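Long-range contacts in polyhedrin (Orgyia pseudotsugata cypovirus 5, PDB 5A8U), which forms the crystalline matrix of viral occlusion bodies (polyhedra), which protect the virus outside its host until insect larvae ingest them: residues A[124-129]-A[191-196]; A[118-123]-A[156-161]; A[42-47]-A[224-229]; A[34-39]-A[108-113]. All coordinates share one frame; numbering follows the deposited sequence.

Contact 1: A[124-129]-A[191-196]; sequences RLRFFG and GFEVYR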
# COMPACT_ATOMS: atom_id res chain seq x y z
N ARG A 124 -3.14 -18.57 2.77
CA ARG A 124 -3.35 -18.11 4.15
C ARG A 124 -4.41 -17.03 4.21
O ARG A 124 -4.37 -16.07 3.44
CB ARG A 124 -2.06 -17.53 4.73
CG ARG A 124 -1.02 -18.58 5.05
CD ARG A 124 0.32 -17.92 5.33
NE ARG A 124 1.25 -18.81 6.01
CZ ARG A 124 2.56 -18.59 6.08
NH1 ARG A 124 3.09 -17.53 5.48
NH2 ARG A 124 3.34 -19.44 6.73
N LEU A 125 -5.33 -17.15 5.17
CA LEU A 125 -6.26 -16.07 5.47
C LEU A 125 -6.13 -15.85 6.96
O LEU A 125 -6.39 -16.77 7.75
CB LEU A 125 -7.70 -16.46 5.10
CG LEU A 125 -8.80 -15.46 5.49
CD1 LEU A 125 -8.59 -14.05 4.91
CD2 LEU A 125 -10.19 -16.01 5.13
N ARG A 126 -5.70 -14.66 7.37
CA ARG A 126 -5.52 -14.40 8.79
C ARG A 126 -6.57 -13.45 9.33
O ARG A 126 -6.81 -12.39 8.74
CB ARG A 126 -4.15 -13.78 9.07
CG ARG A 126 -2.94 -14.56 8.54
CD ARG A 126 -1.64 -13.95 9.07
NE ARG A 126 -0.43 -14.49 8.43
CZ ARG A 126 0.15 -13.98 7.36
NH1 ARG A 126 -0.37 -12.89 6.76
NH2 ARG A 126 1.25 -14.54 6.86
N PHE A 127 -7.15 -13.79 10.48
CA PHE A 127 -8.09 -12.89 11.15
C PHE A 127 -7.48 -12.19 12.35
O PHE A 127 -6.71 -12.80 13.10
CB PHE A 127 -9.34 -13.66 11.58
CG PHE A 127 -10.27 -13.96 10.45
CD1 PHE A 127 -10.98 -12.93 9.85
CD2 PHE A 127 -10.44 -15.25 9.98
CE1 PHE A 127 -11.85 -13.17 8.80
CE2 PHE A 127 -11.32 -15.51 8.92
CZ PHE A 127 -12.02 -14.47 8.33
N PHE A 128 -7.82 -10.92 12.51
CA PHE A 128 -7.36 -10.10 13.62
C PHE A 128 -8.59 -9.38 14.16
O PHE A 128 -9.60 -9.25 13.47
CB PHE A 128 -6.34 -9.04 13.15
CG PHE A 128 -5.15 -9.63 12.44
CD1 PHE A 128 -5.22 -9.98 11.10
CD2 PHE A 128 -3.96 -9.83 13.12
CE1 PHE A 128 -4.13 -10.53 10.45
CE2 PHE A 128 -2.86 -10.36 12.48
CZ PHE A 128 -2.95 -10.72 11.14
N GLY A 129 -8.52 -8.96 15.41
CA GLY A 129 -9.56 -8.12 15.98
C GLY A 129 -9.47 -6.71 15.43
O GLY A 129 -8.59 -6.38 14.63
N GLY A 191 -5.71 -10.26 6.86
CA GLY A 191 -4.57 -10.33 5.96
C GLY A 191 -4.63 -11.65 5.21
O GLY A 191 -5.18 -12.63 5.72
N PHE A 192 -4.11 -11.68 4.00
CA PHE A 192 -4.10 -12.93 3.23
C PHE A 192 -2.84 -13.06 2.36
O PHE A 192 -2.19 -12.05 2.01
CB PHE A 192 -5.35 -13.03 2.35
CG PHE A 192 -5.41 -11.97 1.27
CD1 PHE A 192 -4.74 -12.15 0.07
CD2 PHE A 192 -6.10 -10.78 1.49
CE1 PHE A 192 -4.75 -11.16 -0.92
CE2 PHE A 192 -6.12 -9.79 0.49
CZ PHE A 192 -5.44 -9.99 -0.70
N GLU A 193 -2.50 -14.30 2.02
CA GLU A 193 -1.44 -14.59 1.04
C GLU A 193 -1.91 -15.71 0.14
O GLU A 193 -2.40 -16.72 0.61
CB GLU A 193 -0.14 -15.02 1.73
CG GLU A 193 0.33 -14.05 2.80
CD GLU A 193 1.52 -14.57 3.60
OE1 GLU A 193 1.84 -15.78 3.50
OE2 GLU A 193 2.14 -13.76 4.33
N VAL A 194 -1.76 -15.52 -1.16
CA VAL A 194 -2.15 -16.53 -2.15
C VAL A 194 -0.99 -16.68 -3.13
O VAL A 194 -0.35 -15.71 -3.51
CB VAL A 194 -3.42 -16.09 -2.88
CG1 VAL A 194 -3.68 -16.90 -4.18
CG2 VAL A 194 -4.62 -16.13 -1.93
N TYR A 195 -0.74 -17.92 -3.52
CA TYR A 195 0.45 -18.26 -4.28
C TYR A 195 0.17 -19.04 -5.56
O TYR A 195 -0.69 -19.91 -5.59
CB TYR A 195 1.38 -19.12 -3.39
CG TYR A 195 1.85 -18.41 -2.13
CD1 TYR A 195 1.10 -18.47 -0.97
CD2 TYR A 195 3.04 -17.70 -2.12
CE1 TYR A 195 1.51 -17.83 0.19
CE2 TYR A 195 3.48 -17.07 -0.97
CZ TYR A 195 2.72 -17.14 0.18
OH TYR A 195 3.13 -16.52 1.32
N ARG A 196 0.93 -18.72 -6.60
CA ARG A 196 0.91 -19.41 -7.88
C ARG A 196 1.20 -20.89 -7.74
O ARG A 196 2.17 -21.29 -7.08
CB ARG A 196 1.96 -18.74 -8.78
CG ARG A 196 2.45 -19.53 -9.98
CD ARG A 196 1.43 -19.59 -11.08
NE ARG A 196 0.94 -18.27 -11.50
CZ ARG A 196 -0.05 -18.11 -12.37
NH1 ARG A 196 -0.62 -19.19 -12.88
NH2 ARG A 196 -0.47 -16.90 -12.71
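An antiparallel pair at the edge of the smaller three-stranded sheet joins strand 124-128 to strand 189-195 and carries a salt-bridge network of Arg124, Arg126 and Glu193. Arg124 and Glu193 form one hydrogen-bonded pair, Arg126 and Gly191 the next, with Leu125 and Phe192 a non-hydrogen-bonded pair between them. Arg126 N donates to Gly191 O at 2.7 Å. Leu125 and Phe192 turn to the sheet's other face, an apolar one, where Leu125 CD1 lies 4.3 Å from Phe192 CB and the Phe192 ring leads off to an edge-to-face contact with Trp48.

The charged face holds the long side chains. Glu193, extended beyond CG, offers one carboxylate oxygen to each arginine. Arg124 runs alongside it, pointing the same way, and its NH1 donates to Glu193 OE1 on the syn side at 2.9 Å. Arg126 has CG anti to its carbonyl carbon (chi1 -55°) and an extended chain, which carries NH2 over the carboxylate: it meets Glu193 OE2 from above the plane at 2.8 Å, the guanidinium standing 88° to the carboxylate. Gly191 has no side chain to compete for this face, and the edge of the Phe128 ring comes up to its N. Ser219 of the second subunit bonds to both Glu193 OE2 and Arg126 NH1, drawing the network into the subunit interface. Tyr195 OH gives OE1 a second donor, at 2.6 Å from Glu193 OE1 and from the face opposite to Arg124 NH1.

Contact 2: A[118-123]-A[156-161]; sequences VDWNAT and IINSKM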
# COMPACT_ATOMS: atom_id res chain seq x y z
N VAL A 118 -3.66 -21.87 -8.80
CA VAL A 118 -3.20 -21.47 -7.48
C VAL A 118 -2.69 -22.68 -6.71
O VAL A 118 -3.22 -23.78 -6.85
CB VAL A 118 -4.36 -20.79 -6.72
CG1 VAL A 118 -4.07 -20.64 -5.19
CG2 VAL A 118 -4.72 -19.45 -7.39
N ASP A 119 -1.62 -22.49 -5.94
CA ASP A 119 -1.18 -23.51 -4.98
C ASP A 119 -2.19 -23.50 -3.83
O ASP A 119 -1.95 -22.86 -2.81
CB ASP A 119 0.24 -23.17 -4.49
CG ASP A 119 0.84 -24.25 -3.57
OD1 ASP A 119 0.22 -25.32 -3.41
OD2 ASP A 119 1.97 -24.05 -3.05
N TRP A 120 -3.33 -24.17 -4.01
CA TRP A 120 -4.43 -24.06 -3.05
C TRP A 120 -4.04 -24.34 -1.60
O TRP A 120 -4.46 -23.62 -0.70
CB TRP A 120 -5.61 -24.94 -3.43
CG TRP A 120 -5.99 -24.80 -4.87
CD1 TRP A 120 -5.70 -25.65 -5.89
CD2 TRP A 120 -6.71 -23.70 -5.46
NE1 TRP A 120 -6.20 -25.17 -7.09
CE2 TRP A 120 -6.82 -23.97 -6.85
CE3 TRP A 120 -7.27 -22.52 -4.96
CZ2 TRP A 120 -7.48 -23.11 -7.73
CZ3 TRP A 120 -7.92 -21.66 -5.85
CH2 TRP A 120 -8.01 -21.97 -7.21
N ASN A 121 -3.23 -25.37 -1.38
CA ASN A 121 -2.83 -25.75 -0.02
C ASN A 121 -2.11 -24.64 0.72
O ASN A 121 -2.13 -24.61 1.95
CB ASN A 121 -1.93 -26.99 -0.02
CG ASN A 121 -2.66 -28.25 -0.44
OD1 ASN A 121 -3.85 -28.41 -0.18
ND2 ASN A 121 -1.93 -29.17 -1.07
N ALA A 122 -1.48 -23.74 -0.03
CA ALA A 122 -0.62 -22.70 0.56
C ALA A 122 -1.36 -21.40 0.92
O ALA A 122 -0.76 -20.49 1.49
CB ALA A 122 0.57 -22.40 -0.37
N THR A 123 -2.64 -21.32 0.60
CA THR A 123 -3.38 -20.09 0.89
C THR A 123 -3.45 -19.81 2.38
O THR A 123 -3.79 -20.70 3.17
CB THR A 123 -4.80 -20.20 0.31
OG1 THR A 123 -4.71 -20.32 -1.12
CG2 THR A 123 -5.63 -18.98 0.67
N ILE A 156 -4.44 -21.76 7.24
CA ILE A 156 -4.47 -22.59 6.05
C ILE A 156 -5.90 -23.03 5.87
O ILE A 156 -6.32 -24.06 6.41
CB ILE A 156 -3.52 -23.80 6.20
CG1 ILE A 156 -2.08 -23.31 6.43
CG2 ILE A 156 -3.57 -24.67 4.95
CD1 ILE A 156 -1.53 -22.53 5.24
N ILE A 157 -6.65 -22.26 5.09
CA ILE A 157 -8.08 -22.45 4.98
C ILE A 157 -8.52 -23.36 3.85
O ILE A 157 -9.72 -23.61 3.71
CB ILE A 157 -8.82 -21.11 4.80
CG1 ILE A 157 -8.21 -20.32 3.64
CG2 ILE A 157 -8.82 -20.32 6.11
CD1 ILE A 157 -9.13 -19.19 3.17
N ASN A 158 -7.57 -23.84 3.05
CA ASN A 158 -7.91 -24.59 1.84
C ASN A 158 -9.01 -25.62 2.04
O ASN A 158 -9.96 -25.69 1.26
CB ASN A 158 -6.67 -25.27 1.25
CG ASN A 158 -6.97 -25.96 -0.06
OD1 ASN A 158 -7.64 -25.39 -0.92
ND2 ASN A 158 -6.48 -27.18 -0.22
N SER A 159 -8.90 -26.43 3.08
CA SER A 159 -9.87 -27.53 3.23
C SER A 159 -11.30 -27.04 3.48
O SER A 159 -12.25 -27.76 3.16
CB SER A 159 -9.42 -28.56 4.28
OG SER A 159 -9.39 -28.00 5.58
N LYS A 160 -11.45 -25.84 4.02
CA LYS A 160 -12.79 -25.26 4.24
C LYS A 160 -13.32 -24.51 3.01
O LYS A 160 -14.49 -24.11 2.98
CB LYS A 160 -12.77 -24.30 5.44
CG LYS A 160 -12.64 -24.96 6.80
CD LYS A 160 -12.78 -23.91 7.90
CE LYS A 160 -13.16 -24.54 9.25
NZ LYS A 160 -13.70 -23.54 10.22
N MET A 161 -12.48 -24.29 2.01
CA MET A 161 -12.94 -23.59 0.81
C MET A 161 -13.74 -24.53 -0.10
O MET A 161 -13.45 -25.73 -0.17
CB MET A 161 -11.76 -22.98 0.07
CG MET A 161 -10.92 -22.07 0.95
SD MET A 161 -9.68 -21.18 -0.02
CE MET A 161 -10.69 -19.90 -0.76
O HOH W 1 -4.87 -23.03 2.50
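This is a water-mediated loop-to-loop contact, partly buried, in which the turn leading into strand 124-128 meets the short 3-10 segment that precedes strand 162-166. One water sits between the backbones. It accepts from Asn158 N at 2.9 Å and lies 2.7 Å from Thr123 O, to which it can donate, with Trp120 O a more distant acceptor.

Asn158 packs beside the turn. Its CG swings away from the backbone N (chi1 -175°), and this lays the amide against the Trp120 backbone, with Asn158 CB 3.4 Å from Trp120 O. Asn158 OD1 rests 3.3 Å from Trp120 CB and takes a hydrogen bond from Lys173; Asn158 ND2 lies 2.9 Å from Asn121 OD1, the two amide planes steeply inclined at 72°. Ile156 packs CG2 against Asn121 O, and its CA-H points almost straight at Thr123 O. Deeper in, Thr123 CG2 touches Ile157 CG1 at 4.2 Å, and both side chains lean on Phe112.

The methyl of Thr123 and the side chain of Ile157 suit the buried part, while the asparagine amides and Ile156 lie on the more exposed one. The water lets Asn158 N and the Thr123 carbonyl share a partner although the two loops are not spaced like paired strands.

Contact 3: A[42-47]-A[224-229]; sequences VVQVYN and STAYVN
The Tyr46 ring has Ser224 OG over one face, 3.1 Å above its plane and displaced toward the rim near CE1. The small serine lets the ring lie close to the neighbouring strand, while Tyr46 OH is bonded to Leu62 O. On the opposite side of the sheet the Tyr227 ring stacks with His88 of the third subunit, and Tyr227 CB touches Val43 CG2 at 4.1 Å.

These residues belong to strands 43-50 and 223-227, antiparallel neighbours at one border of the six-stranded sheet. Val43 with Tyr227 and Val45 with Thr225 are the hydrogen-bonded pairs; Val45 N reaches Thr225 O at 2.8 Å with an angle of 175° at the hydrogen. Gln44 faces Ala226, whose methyl, CB, packs against Val42 CG1 at 4.1 Å, and the Gln44 amide is bonded to Asn70, Asn67, Tyr38 OH and the Lys64 carbonyl.

Ser224 does more than meet the ring. With OG turned away from its own backbone N (chi1 -177°), it donates to Val45 O at 2.8 Å, while Thr225 N binds the same carbonyl in a longer bond of 3.2 Å. Asn70 also bonds to Ser224 OG. Beyond the strand, Asn229 N-caps helix 230-241. Val42 against Ala226 and Val43 against Tyr227 CB supply the apolar packing; Val45 O, buried here, has two donors, so the serine hydroxyl supplements a bent backbone bond and links the start of strand 223-227 to Val45 O and Asn70.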
# COMPACT_ATOMS: atom_id res chain seq x y z
N VAL A 42 -26.00 -4.22 0.92
CA VAL A 42 -24.82 -3.75 0.19
C VAL A 42 -23.73 -4.82 0.20
O VAL A 42 -23.55 -5.54 1.20
CB VAL A 42 -24.28 -2.43 0.79
CG1 VAL A 42 -22.87 -2.10 0.26
CG2 VAL A 42 -25.26 -1.29 0.52
N VAL A 43 -23.02 -4.96 -0.92
CA VAL A 43 -21.79 -5.74 -0.91
C VAL A 43 -20.63 -4.84 -1.30
O VAL A 43 -20.75 -4.03 -2.24
CB VAL A 43 -21.85 -7.03 -1.80
CG1 VAL A 43 -22.81 -8.05 -1.20
CG2 VAL A 43 -22.22 -6.70 -3.25
N GLN A 44 -19.54 -4.93 -0.55
CA GLN A 44 -18.34 -4.16 -0.88
C GLN A 44 -17.29 -5.12 -1.38
O GLN A 44 -16.97 -6.11 -0.71
CB GLN A 44 -17.82 -3.37 0.32
CG GLN A 44 -16.66 -2.43 -0.06
CD GLN A 44 -16.31 -1.44 1.04
OE1 GLN A 44 -15.78 -0.36 0.74
NE2 GLN A 44 -16.60 -1.78 2.30
N VAL A 45 -16.73 -4.80 -2.54
CA VAL A 45 -15.81 -5.68 -3.25
C VAL A 45 -14.40 -5.10 -3.26
O VAL A 45 -14.21 -3.91 -3.54
CB VAL A 45 -16.25 -5.83 -4.72
CG1 VAL A 45 -15.25 -6.70 -5.53
CG2 VAL A 45 -17.70 -6.39 -4.77
N TYR A 46 -13.43 -5.94 -2.96
CA TYR A 46 -12.03 -5.63 -3.19
C TYR A 46 -11.45 -6.78 -3.98
O TYR A 46 -11.57 -7.94 -3.58
CB TYR A 46 -11.27 -5.54 -1.86
CG TYR A 46 -11.67 -4.36 -1.00
CD1 TYR A 46 -11.08 -3.11 -1.18
CD2 TYR A 46 -12.65 -4.50 -0.01
CE1 TYR A 46 -11.46 -2.03 -0.38
CE2 TYR A 46 -13.02 -3.44 0.77
CZ TYR A 46 -12.44 -2.20 0.58
OH TYR A 46 -12.80 -1.14 1.37
N ASN A 47 -10.83 -6.47 -5.12
CA ASN A 47 -10.25 -7.46 -6.02
C ASN A 47 -8.77 -7.16 -6.30
O ASN A 47 -8.43 -6.12 -6.85
CB ASN A 47 -11.07 -7.54 -7.32
CG ASN A 47 -10.37 -8.32 -8.43
OD1 ASN A 47 -9.99 -7.76 -9.45
ND2 ASN A 47 -10.18 -9.62 -8.22
N SER A 224 -11.93 -1.76 -6.43
CA SER A 224 -12.88 -1.78 -5.35
C SER A 224 -14.10 -0.94 -5.67
O SER A 224 -14.00 0.14 -6.25
CB SER A 224 -12.23 -1.24 -4.07
OG SER A 224 -13.15 -1.33 -3.00
N THR A 225 -15.26 -1.45 -5.28
CA THR A 225 -16.48 -0.63 -5.31
C THR A 225 -17.47 -1.24 -4.33
O THR A 225 -17.24 -2.32 -3.80
CB THR A 225 -17.12 -0.55 -6.72
OG1 THR A 225 -18.08 0.52 -6.73
CG2 THR A 225 -17.82 -1.85 -7.08
N ALA A 226 -18.56 -0.52 -4.09
CA ALA A 226 -19.67 -1.11 -3.36
C ALA A 226 -20.89 -1.09 -4.25
O ALA A 226 -21.11 -0.13 -4.99
CB ALA A 226 -19.94 -0.34 -2.07
N TYR A 227 -21.67 -2.16 -4.18
CA TYR A 227 -22.88 -2.33 -4.98
C TYR A 227 -24.09 -2.41 -4.07
O TYR A 227 -24.01 -2.95 -2.96
CB TYR A 227 -22.80 -3.61 -5.83
CG TYR A 227 -21.98 -3.45 -7.08
CD1 TYR A 227 -22.48 -2.71 -8.15
CD2 TYR A 227 -20.73 -4.02 -7.20
CE1 TYR A 227 -21.74 -2.53 -9.32
CE2 TYR A 227 -19.97 -3.86 -8.37
CZ TYR A 227 -20.49 -3.11 -9.42
OH TYR A 227 -19.78 -2.91 -10.59
N VAL A 228 -25.22 -1.90 -4.56
CA VAL A 228 -26.47 -1.90 -3.80
C VAL A 228 -26.91 -3.31 -3.36
O VAL A 228 -27.45 -3.49 -2.26
CB VAL A 228 -27.60 -1.19 -4.58
CG1 VAL A 228 -27.96 -1.97 -5.85
CG2 VAL A 228 -28.83 -0.98 -3.68
N ASN A 229 -26.68 -4.30 -4.21
CA ASN A 229 -26.91 -5.69 -3.81
C ASN A 229 -26.06 -6.65 -4.60
O ASN A 229 -25.41 -6.27 -5.58
CB ASN A 229 -28.40 -6.08 -3.82
CG ASN A 229 -29.02 -6.13 -5.21
OD1 ASN A 229 -28.34 -6.19 -6.23
ND2 ASN A 229 -30.35 -6.16 -5.24

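Contact 4: A[34-39]-A[108-113]; sequences VVLKYT and YAMQFI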
# COMPACT_ATOMS: atom_id res chain seq x y z
N VAL A 34 -12.24 -10.14 -2.02
CA VAL A 34 -12.92 -10.12 -0.73
C VAL A 34 -14.25 -9.43 -0.94
O VAL A 34 -14.30 -8.30 -1.43
CB VAL A 34 -12.11 -9.36 0.32
CG1 VAL A 34 -13.00 -8.95 1.53
CG2 VAL A 34 -10.92 -10.19 0.74
N VAL A 35 -15.33 -10.12 -0.60
CA VAL A 35 -16.66 -9.54 -0.71
C VAL A 35 -17.25 -9.39 0.67
O VAL A 35 -17.49 -10.38 1.35
CB VAL A 35 -17.60 -10.40 -1.56
CG1 VAL A 35 -18.93 -9.67 -1.74
CG2 VAL A 35 -17.00 -10.66 -2.92
N LEU A 36 -17.49 -8.15 1.08
CA LEU A 36 -18.02 -7.89 2.42
C LEU A 36 -19.51 -7.68 2.35
O LEU A 36 -19.99 -7.00 1.44
CB LEU A 36 -17.36 -6.66 3.01
CG LEU A 36 -15.85 -6.85 3.17
CD1 LEU A 36 -15.17 -5.52 3.39
CD2 LEU A 36 -15.58 -7.79 4.35
N LYS A 37 -20.25 -8.27 3.29
CA LYS A 37 -21.71 -8.20 3.22
C LYS A 37 -22.27 -7.42 4.40
O LYS A 37 -21.83 -7.62 5.54
CB LYS A 37 -22.29 -9.61 3.21
CG LYS A 37 -21.63 -10.52 2.17
CD LYS A 37 -22.50 -11.76 1.94
CE LYS A 37 -23.80 -11.36 1.27
NZ LYS A 37 -24.63 -12.55 0.94
N TYR A 38 -23.23 -6.55 4.11
CA TYR A 38 -23.82 -5.64 5.09
C TYR A 38 -25.30 -5.93 5.22
O TYR A 38 -25.91 -6.46 4.30
CB TYR A 38 -23.56 -4.16 4.72
CG TYR A 38 -22.07 -3.92 4.57
CD1 TYR A 38 -21.44 -4.19 3.36
CD2 TYR A 38 -21.30 -3.50 5.64
CE1 TYR A 38 -20.09 -4.04 3.22
CE2 TYR A 38 -19.93 -3.35 5.51
CZ TYR A 38 -19.34 -3.61 4.30
OH TYR A 38 -18.00 -3.45 4.14
N THR A 39 -25.86 -5.60 6.38
CA THR A 39 -27.24 -5.99 6.67
C THR A 39 -28.28 -5.21 5.87
O THR A 39 -29.44 -5.58 5.85
CB THR A 39 -27.54 -5.88 8.18
OG1 THR A 39 -27.29 -4.54 8.61
CG2 THR A 39 -26.63 -6.84 8.94
N TYR A 108 -21.41 -8.18 8.24
CA TYR A 108 -21.81 -9.33 9.06
C TYR A 108 -21.19 -10.63 8.56
O TYR A 108 -21.23 -11.66 9.26
CB TYR A 108 -23.35 -9.46 9.14
CG TYR A 108 -23.97 -9.98 7.86
CD1 TYR A 108 -24.10 -11.34 7.64
CD2 TYR A 108 -24.39 -9.11 6.87
CE1 TYR A 108 -24.66 -11.82 6.46
CE2 TYR A 108 -24.93 -9.57 5.68
CZ TYR A 108 -25.06 -10.93 5.48
OH TYR A 108 -25.60 -11.39 4.29
N ALA A 109 -20.59 -10.58 7.38
CA ALA A 109 -20.01 -11.77 6.76
C ALA A 109 -19.10 -11.36 5.62
O ALA A 109 -19.15 -10.21 5.16
CB ALA A 109 -21.11 -12.70 6.23
N MET A 110 -18.29 -12.30 5.16
CA MET A 110 -17.45 -12.10 3.99
C MET A 110 -17.38 -13.38 3.17
O MET A 110 -17.48 -14.49 3.70
CB MET A 110 -16.05 -11.66 4.43
CG MET A 110 -14.92 -11.99 3.48
SD MET A 110 -13.34 -11.68 4.31
CE MET A 110 -13.62 -12.57 5.79
N GLN A 111 -17.26 -13.21 1.86
CA GLN A 111 -16.87 -14.30 0.97
C GLN A 111 -15.44 -14.00 0.49
O GLN A 111 -15.15 -12.90 0.02
CB GLN A 111 -17.82 -14.41 -0.22
CG GLN A 111 -17.54 -15.64 -1.05
CD GLN A 111 -18.44 -15.79 -2.26
OE1 GLN A 111 -18.19 -16.65 -3.11
NE2 GLN A 111 -19.49 -14.97 -2.34
N PHE A 112 -14.55 -14.98 0.63
CA PHE A 112 -13.16 -14.84 0.22
C PHE A 112 -13.01 -15.79 -0.97
O PHE A 112 -13.17 -17.00 -0.83
CB PHE A 112 -12.25 -15.23 1.39
CG PHE A 112 -10.76 -15.19 1.07
CD1 PHE A 112 -10.10 -13.97 0.92
CD2 PHE A 112 -10.01 -16.36 0.98
CE1 PHE A 112 -8.73 -13.92 0.65
CE2 PHE A 112 -8.64 -16.31 0.72
CZ PHE A 112 -8.00 -15.10 0.56
N ILE A 113 -12.76 -15.23 -2.15
CA ILE A 113 -12.74 -16.02 -3.38
C ILE A 113 -11.36 -15.96 -4.01
O ILE A 113 -10.81 -14.89 -4.21
CB ILE A 113 -13.75 -15.49 -4.40
CG1 ILE A 113 -15.07 -15.13 -3.72
CG2 ILE A 113 -13.93 -16.50 -5.54
CD1 ILE A 113 -16.04 -14.38 -4.61
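Segments 34-37 and 109-113, on strands 30-37 and 109-115, run antiparallel, their axes 4.7 Å apart at closest and 166° between their directions. Val35 and Gln111 exchange two backbone hydrogen bonds, Lys37 N donates to Ala109 O, and Tyr108 N returns a 2.8 Å bond to Lys37 O.

On the face with Leu36, Met110 lies alongside it, Met110 CB 3.9 Å from Leu36 CD2. An extended chain as far as SD brings the Met110 sulfur to Val34 CG1 at 3.9 Å, so the unbranched methionine reaches both neighbours; the bend at chi3 then turns its methyl CE aside. Val34's other methyl, CG2, meets the edge of the Phe112 ring at CD1, also 3.9 Å away. Both strands are central in the six-stranded antiparallel sheet, and this face looks toward Ile190 of the smaller sheet, consistent with its aliphatic and aromatic character.

The opposite face is more mixed. Val35 CG2 touches Ile113 CD1, while Gln111 sends its amide to Ser174 and Gln246. Small Ala109 sits beside Lys37. Tyr108, its CG held between backbone N and carbonyl carbon (chi1 74°), swings its ring across Lys37: CE2 is 3.6 Å from Lys37 CB, and the aliphatic chain continues past the ring to bring CE within 3.5 Å of Tyr108 OH. Thr39 CG2 packs against Tyr108 CD2 at 3.8 Å.

Contacts 3 and 4 are two joints of one six-stranded sheet, their centres about 9 Å apart: strands 30-37 and 43-50 are neighbours, and probable hydrogen bonds of 2.8 Å run from Leu36 N to Gln44 O and from Val34 N to Tyr46 O. Contact 1 lies in the smaller sheet, facing this one across an apolar layer in which Phe112 CZ of contact 4 touches Phe192 CB at 3.8 Å. Contact 2 adjoins that layer, Ile157 CD1 lying against both Phe112 CD2 and Leu125 CB, and a probable hydrogen bond of 2.8 Å from Asp119 N to Tyr195 O joins it to contact 1. Contacts 1 and 3 do not touch, yet each meets a different neighbouring subunit.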